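PDB 4JJA: conserved hypothetical exported protein, which is of unproven function but probably hydrolyses bacterial cell-wall peptidoglycan as a beta-N-acetylmuramidase. Local coordinates for residues I106-D111 / L140-P145; L176-L181 / P364-Q369. All blocks are in the same frame, centred on the assembly; numbering follows the deposited sequence.

Interaction 1. Residues I106-D111 / L140-P145; sequences IVDIQD and LDRPNP
Asp108 and Arg142 form a buried salt bridge between two loops that leave the neighbouring parallel strands 104-107 and 136-140 and run on side by side. The last backbone bond of the pair joins Leu140 N to Val107 O (2.9 Å), and beyond it side chains and water take over. Arg142 offers its guanidinium side-on: NE reaches Asp108 OD1 at 2.8 Å from above the carboxylate plane, while NH2 meets OD2 at 2.9 Å on the syn side, the two planes standing 34° apart. Its chain, extended from CG to NE, carries the charge across to the aspartate, and NH2 has a further acceptor in Met34 O. Farther along, the bent side chain of Gln110 (chi2 63°) turns its amide so that NE2 bonds Pro143 O across to the other segment (2.8 Å) and its neighbour Asp111 O, both near the amide plane. A water links Gln110 OE1 to Arg142 NH1; another takes the N-H of Ile109 and lies within bonding distance of Leu140 O. Within strand 104-107, Ile106 CG2 packs on Leu140 CD1 (3.6 Å). Helix 40-46 covers this apolar pair through Leu40, strand 24-28 flanks strand 104-107, and Leu176 of helix 176-185 touches Asp111.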
ATOM      1  N   ILE A 106       2.070   6.837  17.495  1.00 10.96           N
ATOM      2  CA  ILE A 106       2.912   7.260  16.348  1.00 10.73           C
ATOM      3  C   ILE A 106       2.704   6.284  15.207  1.00 11.99           C
ATOM      4  O   ILE A 106       2.872   5.105  15.397  1.00 13.52           O
ATOM      5  CB  ILE A 106       4.391   7.279  16.715  1.00 11.44           C
ATOM      6  CG1 ILE A 106       4.640   8.164  17.914  1.00 13.61           C
ATOM      7  CG2 ILE A 106       5.197   7.815  15.554  1.00 14.14           C
ATOM      8  CD1 ILE A 106       6.055   8.152  18.412  1.00 15.43           C
ATOM      9  N   VAL A 107       2.393   6.803  14.022  1.00 12.06           N
ATOM     10  CA  VAL A 107       2.426   6.038  12.788  1.00 11.84           C
ATOM     11  C   VAL A 107       3.763   6.306  12.074  1.00 11.51           C
ATOM     12  O   VAL A 107       4.121   7.443  11.797  1.00 11.77           O
ATOM     13  CB  VAL A 107       1.270   6.443  11.874  1.00 13.22           C
ATOM     14  CG1 VAL A 107       1.407   5.779  10.471  1.00 13.25           C
ATOM     15  CG2 VAL A 107      -0.097   6.184  12.534  1.00 14.45           C
ATOM     16  N   ASP A 108       4.499   5.236  11.801  1.00 11.16           N
ATOM     17  CA  ASP A 108       5.754   5.343  11.040  1.00 11.63           C
ATOM     18  C   ASP A 108       5.945   4.069  10.250  1.00 11.96           C
ATOM     19  O   ASP A 108       6.471   3.100  10.766  1.00 13.37           O
ATOM     20  CB  ASP A 108       6.990   5.635  11.920  1.00 14.65           C
ATOM     21  CG  ASP A 108       8.253   5.933  11.079  1.00 17.25           C
ATOM     22  OD1 ASP A 108       8.150   6.577   9.972  1.00 17.86           O
ATOM     23  OD2 ASP A 108       9.378   5.508  11.503  1.00 22.82           O
ATOM     24  N   ILE A 109       5.534   4.090   8.988  1.00 10.82           N
ATOM     25  CA  ILE A 109       5.500   2.856   8.236  1.00 11.13           C
ATOM     26  C   ILE A 109       5.578   3.193   6.779  1.00 10.35           C
ATOM     27  O   ILE A 109       5.011   4.209   6.360  1.00 11.34           O
ATOM     28  CB  ILE A 109       4.235   2.010   8.585  1.00 11.34           C
ATOM     29  CG1 ILE A 109       4.377   0.543   8.132  1.00 12.67           C
ATOM     30  CG2 ILE A 109       2.919   2.661   8.089  1.00 12.54           C
ATOM     31  CD1 ILE A 109       3.299  -0.346   8.732  1.00 13.54           C
ATOM     32  N   GLN A 110       6.247   2.338   6.013  1.00 10.02           N
ATOM     33  CA  GLN A 110       6.443   2.573   4.567  1.00 10.10           C
ATOM     34  C   GLN A 110       5.364   1.863   3.753  1.00 10.59           C
ATOM     35  O   GLN A 110       5.305   0.627   3.715  1.00 12.87           O
ATOM     36  CB  GLN A 110       7.837   2.121   4.120  1.00 10.96           C
ATOM     37  CG  GLN A 110       8.107   2.404   2.654  1.00 10.26           C
ATOM     38  CD  GLN A 110       8.077   3.896   2.345  1.00 10.09           C
ATOM     39  OE1 GLN A 110       8.910   4.647   2.836  1.00 11.62           O
ATOM     40  NE2 GLN A 110       7.114   4.327   1.543  1.00 10.77           N
ATOM     41  N   ASP A 111       4.567   2.667   3.024  1.00 10.39           N
ATOM     42  CA  ASP A 111       3.482   2.249   2.175  1.00 11.03           C
ATOM     43  C   ASP A 111       3.933   2.206   0.698  1.00  9.44           C
ATOM     44  O   ASP A 111       4.986   2.749   0.347  1.00 10.09           O
ATOM     45  CB  ASP A 111       2.333   3.314   2.334  1.00 12.19           C
ATOM     46  CG  ASP A 111       1.133   2.988   1.554  1.00 13.43           C
ATOM     47  OD1 ASP A 111       0.701   1.823   1.606  1.00 16.32           O
ATOM     48  OD2 ASP A 111       0.626   3.898   0.835  1.00 14.70           O
ATOM     49  N   LEU A 140       4.644  10.250  11.305  1.00  8.73           N
ATOM     50  CA  LEU A 140       5.996  10.600  10.829  1.00  9.78           C
ATOM     51  C   LEU A 140       5.988  10.227   9.363  1.00  8.50           C
ATOM     52  O   LEU A 140       6.057   9.028   9.024  1.00  9.69           O
ATOM     53  CB  LEU A 140       7.039   9.859  11.665  1.00 10.08           C
ATOM     54  CG  LEU A 140       6.985  10.149  13.156  1.00 10.21           C
ATOM     55  CD1 LEU A 140       8.051   9.293  13.848  1.00 11.83           C
ATOM     56  CD2 LEU A 140       7.102  11.647  13.485  1.00 12.62           C
ATOM     57  N   ASP A 141       5.783  11.197   8.485  1.00  8.52           N
ATOM     58  CA  ASP A 141       5.416  10.825   7.121  1.00  8.48           C
ATOM     59  C   ASP A 141       6.591  10.222   6.377  1.00  8.53           C
ATOM     60  O   ASP A 141       7.772  10.569   6.638  1.00  9.73           O
ATOM     61  CB  ASP A 141       4.845  12.023   6.364  1.00  8.88           C
ATOM     62  CG  ASP A 141       3.677  11.707   5.458  1.00  8.45           C
ATOM     63  OD1 ASP A 141       3.045  10.645   5.587  1.00 10.01           O
ATOM     64  OD2 ASP A 141       3.364  12.645   4.650  1.00 10.02           O
ATOM     65  N   ARG A 142       6.286   9.326   5.451  1.00  8.53           N
ATOM     66  CA  ARG A 142       7.239   8.769   4.509  1.00  8.97           C
ATOM     67  C   ARG A 142       6.670   8.952   3.114  1.00  8.25           C
ATOM     68  O   ARG A 142       5.467   9.040   2.931  1.00  9.12           O
ATOM     69  CB  ARG A 142       7.545   7.302   4.777  1.00 10.26           C
ATOM     70  CG  ARG A 142       8.288   7.083   6.090  1.00 12.86           C
ATOM     71  CD  ARG A 142       8.648   5.625   6.326  1.00 12.64           C
ATOM     72  NE  ARG A 142       9.279   5.508   7.653  1.00 13.09           N
ATOM     73  CZ  ARG A 142      10.545   5.247   7.891  1.00 13.03           C
ATOM     74  NH1 ARG A 142      11.387   4.966   6.900  1.00 13.59           N
ATOM     75  NH2 ARG A 142      10.971   5.229   9.147  1.00 13.85           N
ATOM     76  N   PRO A 143       7.548   8.992   2.117  1.00  8.45           N
ATOM     77  CA  PRO A 143       7.068   9.137   0.752  1.00  8.14           C
ATOM     78  C   PRO A 143       6.164   8.028   0.272  1.00  8.20           C
ATOM     79  O   PRO A 143       6.255   6.911   0.766  1.00  9.86           O
ATOM     80  CB  PRO A 143       8.368   9.152  -0.091  1.00  8.92           C
ATOM     81  CG  PRO A 143       9.377   9.696   0.828  1.00 11.04           C
ATOM     82  CD  PRO A 143       9.016   9.067   2.161  1.00  9.87           C
ATOM     83  N   ASN A 144       5.310   8.370  -0.689  1.00  8.00           N
ATOM     84  CA  ASN A 144       4.590   7.375  -1.461  1.00  7.63           C
ATOM     85  C   ASN A 144       5.410   7.137  -2.720  1.00  7.31           C
ATOM     86  O   ASN A 144       5.556   8.064  -3.516  1.00  7.97           O
ATOM     87  CB  ASN A 144       3.194   7.911  -1.786  1.00  7.21           C
ATOM     88  CG  ASN A 144       2.362   6.954  -2.606  1.00  6.04           C
ATOM     89  OD1 ASN A 144       2.878   5.963  -3.142  1.00  7.88           O
ATOM     90  ND2 ASN A 144       1.071   7.298  -2.760  1.00  8.27           N
ATOM     91  N   PRO A 145       5.961   5.919  -2.930  1.00  7.01           N
ATOM     92  CA  PRO A 145       6.771   5.697  -4.125  1.00  7.20           C
ATOM     93  C   PRO A 145       5.968   5.763  -5.417  1.00  7.07           C
ATOM     94  O   PRO A 145       6.529   5.882  -6.487  1.00  8.36           O
ATOM     95  CB  PRO A 145       7.343   4.300  -3.894  1.00  8.19           C
ATOM     96  CG  PRO A 145       6.296   3.617  -3.033  1.00  8.14           C
ATOM     97  CD  PRO A 145       5.807   4.692  -2.113  1.00  7.60           C
TER
HETATM   98  O   HOH W   1       9.182   8.935   8.895  1.00 12.06           O
HETATM   99  O   HOH W   2       4.471   6.770   8.248  1.00 13.15           O
HETATM  100  O   HOH W   3      11.330   4.526   4.056  1.00 13.23           O

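Interaction 2. Residues L176-L181 / P364-Q369; sequences LGELAL and PYLLYQ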
ATOM      1  N   LEU A 176       0.630   8.587   3.607  1.00  7.51           N
ATOM      2  CA  LEU A 176      -0.285   8.195   4.676  1.00  8.14           C
ATOM      3  C   LEU A 176      -0.694   9.407   5.490  1.00  7.88           C
ATOM      4  O   LEU A 176      -1.843   9.468   5.951  1.00  8.75           O
ATOM      5  CB  LEU A 176       0.286   7.118   5.546  1.00  8.98           C
ATOM      6  CG  LEU A 176       0.517   5.736   4.959  1.00 10.26           C
ATOM      7  CD1 LEU A 176       1.217   4.819   6.002  1.00 13.54           C
ATOM      8  CD2 LEU A 176      -0.786   5.140   4.500  1.00 11.47           C
ATOM      9  N   GLY A 177       0.166  10.414   5.658  1.00  7.96           N
ATOM     10  CA  GLY A 177      -0.214  11.623   6.348  1.00  8.26           C
ATOM     11  C   GLY A 177      -1.294  12.388   5.626  1.00  8.21           C
ATOM     12  O   GLY A 177      -2.249  12.859   6.219  1.00  8.55           O
ATOM     13  N   GLU A 178      -1.124  12.555   4.323  1.00  8.10           N
ATOM     14  CA  GLU A 178      -2.158  13.223   3.524  1.00  8.02           C
ATOM     15  C   GLU A 178      -3.468  12.489   3.595  1.00  8.29           C
ATOM     16  O   GLU A 178      -4.532  13.094   3.740  1.00  8.94           O
ATOM     17  CB  GLU A 178      -1.667  13.347   2.083  1.00  7.77           C
ATOM     18  CG  GLU A 178      -0.429  14.263   1.877  1.00  9.30           C
ATOM     19  CD  GLU A 178       0.102  14.281   0.464  1.00  9.77           C
ATOM     20  OE1 GLU A 178       0.127  13.195  -0.175  1.00 10.76           O
ATOM     21  OE2 GLU A 178       0.482  15.382  -0.038  1.00  9.57           O
ATOM     22  N   LEU A 179      -3.416  11.166   3.427  1.00  8.41           N
ATOM     23  CA  LEU A 179      -4.600  10.356   3.457  1.00  9.28           C
ATOM     24  C   LEU A 179      -5.296  10.460   4.799  1.00  8.26           C
ATOM     25  O   LEU A 179      -6.521  10.527   4.853  1.00  9.13           O
ATOM     26  CB  LEU A 179      -4.264   8.904   3.103  1.00 10.22           C
ATOM     27  CG  LEU A 179      -5.422   7.965   2.930  1.00 11.39           C
ATOM     28  CD1 LEU A 179      -6.416   8.470   1.861  1.00 12.29           C
ATOM     29  CD2 LEU A 179      -4.905   6.577   2.525  1.00 12.17           C
ATOM     30  N   ALA A 180      -4.548  10.479   5.899  1.00  8.68           N
ATOM     31  CA  ALA A 180      -5.148  10.616   7.221  1.00  8.54           C
ATOM     32  C   ALA A 180      -5.930  11.906   7.303  1.00  9.30           C
ATOM     33  O   ALA A 180      -7.059  11.935   7.863  1.00  9.93           O
ATOM     34  CB  ALA A 180      -4.108  10.559   8.305  1.00 10.08           C
ATOM     35  N   LEU A 181      -5.348  12.997   6.818  1.00  9.01           N
ATOM     36  CA  LEU A 181      -6.042  14.271   6.826  1.00  9.28           C
ATOM     37  C   LEU A 181      -7.345  14.215   6.035  1.00  8.68           C
ATOM     38  O   LEU A 181      -8.372  14.799   6.440  1.00  9.97           O
ATOM     39  CB  LEU A 181      -5.117  15.396   6.333  1.00 10.36           C
ATOM     40  CG  LEU A 181      -3.855  15.667   7.177  1.00 11.15           C
ATOM     41  CD1 LEU A 181      -2.950  16.723   6.538  1.00 13.53           C
ATOM     42  CD2 LEU A 181      -4.209  16.050   8.633  1.00 14.15           C
ATOM     43  N   PRO A 364      -7.180  19.788  -0.783  1.00 13.58           N
ATOM     44  CA  PRO A 364      -6.996  20.439   0.537  1.00 14.60           C
ATOM     45  C   PRO A 364      -6.198  19.670   1.558  1.00 13.53           C
ATOM     46  O   PRO A 364      -5.789  20.249   2.568  1.00 15.46           O
ATOM     47  CB  PRO A 364      -8.444  20.587   1.070  1.00 16.65           C
ATOM     48  CG  PRO A 364      -9.363  20.431  -0.142  1.00 16.78           C
ATOM     49  CD  PRO A 364      -8.599  19.526  -1.093  1.00 14.50           C
ATOM     50  N   TYR A 365      -5.949  18.390   1.288  1.00 11.98           N
ATOM     51  CA  TYR A 365      -5.285  17.496   2.207  1.00 11.19           C
ATOM     52  C   TYR A 365      -3.834  17.238   1.831  1.00 10.67           C
ATOM     53  O   TYR A 365      -3.121  16.544   2.592  1.00 11.99           O
ATOM     54  CB  TYR A 365      -6.077  16.194   2.283  1.00 11.24           C
ATOM     55  CG  TYR A 365      -7.520  16.418   2.593  1.00 10.89           C
ATOM     56  CD1 TYR A 365      -7.922  16.967   3.801  1.00 11.48           C
ATOM     57  CD2 TYR A 365      -8.471  16.216   1.632  1.00 11.01           C
ATOM     58  CE1 TYR A 365      -9.213  17.235   4.051  1.00 12.11           C
ATOM     59  CE2 TYR A 365      -9.798  16.451   1.896  1.00 12.39           C
ATOM     60  CZ  TYR A 365     -10.172  16.966   3.110  1.00 11.67           C
ATOM     61  OH  TYR A 365     -11.493  17.222   3.415  1.00 15.23           O
ATOM     62  N   LEU A 366      -3.375  17.766   0.696  1.00 10.72           N
ATOM     63  CA  LEU A 366      -2.004  17.547   0.292  1.00 10.21           C
ATOM     64  C   LEU A 366      -1.070  18.343   1.168  1.00 10.13           C
ATOM     65  O   LEU A 366      -1.372  19.438   1.610  1.00 12.58           O
ATOM     66  CB  LEU A 366      -1.750  17.874  -1.176  1.00 11.12           C
ATOM     67  CG  LEU A 366      -2.581  17.066  -2.175  1.00 12.03           C
ATOM     68  CD1 LEU A 366      -2.297  17.460  -3.617  1.00 13.93           C
ATOM     69  CD2 LEU A 366      -2.475  15.515  -1.958  1.00 13.04           C
ATOM     70  N   LEU A 367       0.075  17.757   1.449  1.00  9.34           N
ATOM     71  CA  LEU A 367       1.112  18.357   2.262  1.00 10.11           C
ATOM     72  C   LEU A 367       2.345  18.731   1.471  1.00 10.26           C
ATOM     73  O   LEU A 367       3.304  19.325   1.997  1.00 11.94           O
ATOM     74  CB  LEU A 367       1.506  17.403   3.383  1.00 10.51           C
ATOM     75  CG  LEU A 367       0.455  17.165   4.469  1.00 10.57           C
ATOM     76  CD1 LEU A 367       0.854  15.971   5.330  1.00 13.27           C
ATOM     77  CD2 LEU A 367       0.194  18.445   5.267  1.00 12.84           C
ATOM     78  N   TYR A 368       2.343  18.373   0.191  1.00 10.19           N
ATOM     79  CA  TYR A 368       3.493  18.554  -0.681  1.00 10.08           C
ATOM     80  C   TYR A 368       2.989  19.059  -2.005  1.00 11.17           C
ATOM     81  O   TYR A 368       1.842  18.867  -2.344  1.00 11.60           O
ATOM     82  CB  TYR A 368       4.226  17.193  -0.917  1.00 10.11           C
ATOM     83  CG  TYR A 368       4.456  16.464   0.397  1.00  9.15           C
ATOM     84  CD1 TYR A 368       5.455  16.853   1.246  1.00 10.40           C
ATOM     85  CD2 TYR A 368       3.686  15.394   0.770  1.00  8.43           C
ATOM     86  CE1 TYR A 368       5.647  16.201   2.458  1.00  9.30           C
ATOM     87  CE2 TYR A 368       3.863  14.758   1.976  1.00  9.82           C
ATOM     88  CZ  TYR A 368       4.859  15.147   2.810  1.00  9.07           C
ATOM     89  OH  TYR A 368       5.086  14.539   4.024  1.00 10.26           O
ATOM     90  N   GLN A 369       3.896  19.670  -2.758  1.00 10.59           N
ATOM     91  CA  GLN A 369       3.575  20.171  -4.071  1.00 11.23           C
ATOM     92  C   GLN A 369       2.909  19.114  -4.920  1.00 10.27           C
ATOM     93  O   GLN A 369       3.418  18.005  -5.034  1.00 10.93           O
ATOM     94  CB  GLN A 369       4.866  20.630  -4.753  1.00 11.61           C
ATOM     95  CG  GLN A 369       4.759  21.287  -6.110  1.00 11.60           C
ATOM     96  CD  GLN A 369       6.111  21.486  -6.676  1.00 12.40           C
ATOM     97  OE1 GLN A 369       6.814  22.443  -6.287  1.00 19.14           O
ATOM     98  NE2 GLN A 369       6.514  20.608  -7.521  1.00 12.54           N
TER
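Glu178, in the first turns of helix 176-185, reaches into the bend of the C-terminal segment 364-369 and accepts a hydrogen bond from the backbone of Leu367. With CG anti to the carbonyl carbon (chi1 -65°) and the chain extended beyond it, the carboxylate is carried out to Leu367 N. That bond, from Leu367 N to Glu178 OE2, is short (2.8 Å) and nearly straight at 165°, and it uses the anti lone pair. The same oxygen also bonds His207 NE2, whereas OE1 turns back to Thr175 N just ahead of the helix, so both carboxylate oxygens are engaged. Packing is close around this acid. Leu366 CD2 lies 3.5 Å from Glu178 OE2, and Tyr368 CD2 comes to 3.3 Å from the same oxygen, with ring and carboxylate planes 57° apart. The Tyr368 hydroxyl bonds Asp141 and Cys202 N. Tyr365 O is buried against Glu178 CB (3.5 Å); apart from a weak CA-H...O contact from Glu178 CA, it has no partner.

The contact thus joins a helix of the Rossmann-like N-terminal part, with its parallel sheet, to the tail that follows helix 352-362, so the end of the chain returns to pack against the N-terminal half.

Toward the partly exposed side the fit is looser and apolar. Leu181 CD1 meets Leu367 CD2 at 3.8 Å, the two side chains crossing at about a right angle, and a glycerol, probably from the crystallisation liquor, lies close to Leu367. On a separate, partly exposed flank, Tyr365 CD1 comes to 3.4 Å from Leu181 O, the ring oblique to it, and the hydroxyl bonds Glu186.

Overall arrangement
Interactions 1 and 2 follow one another along the chain, and their centres lie about 12 Å apart. Interaction 1 sits at the end of two adjacent strands, 104-107 and 136-140, of the six-stranded parallel sheet; interaction 2 lies farther out, where helix 176-185 receives the chain's C-terminal tail. Asp141 bridges them: its carboxylate probably accepts hydrogen bonds from Gly177 N at the start of that helix and from the hydroxyl of Tyr368 in the tail. Ile109 CG2 also packs on Leu176 CD1 at 3.5 Å. A continuous path therefore runs from the sheet, through the helix, to the tail that follows helix 352-362, tying both halves of the protein together.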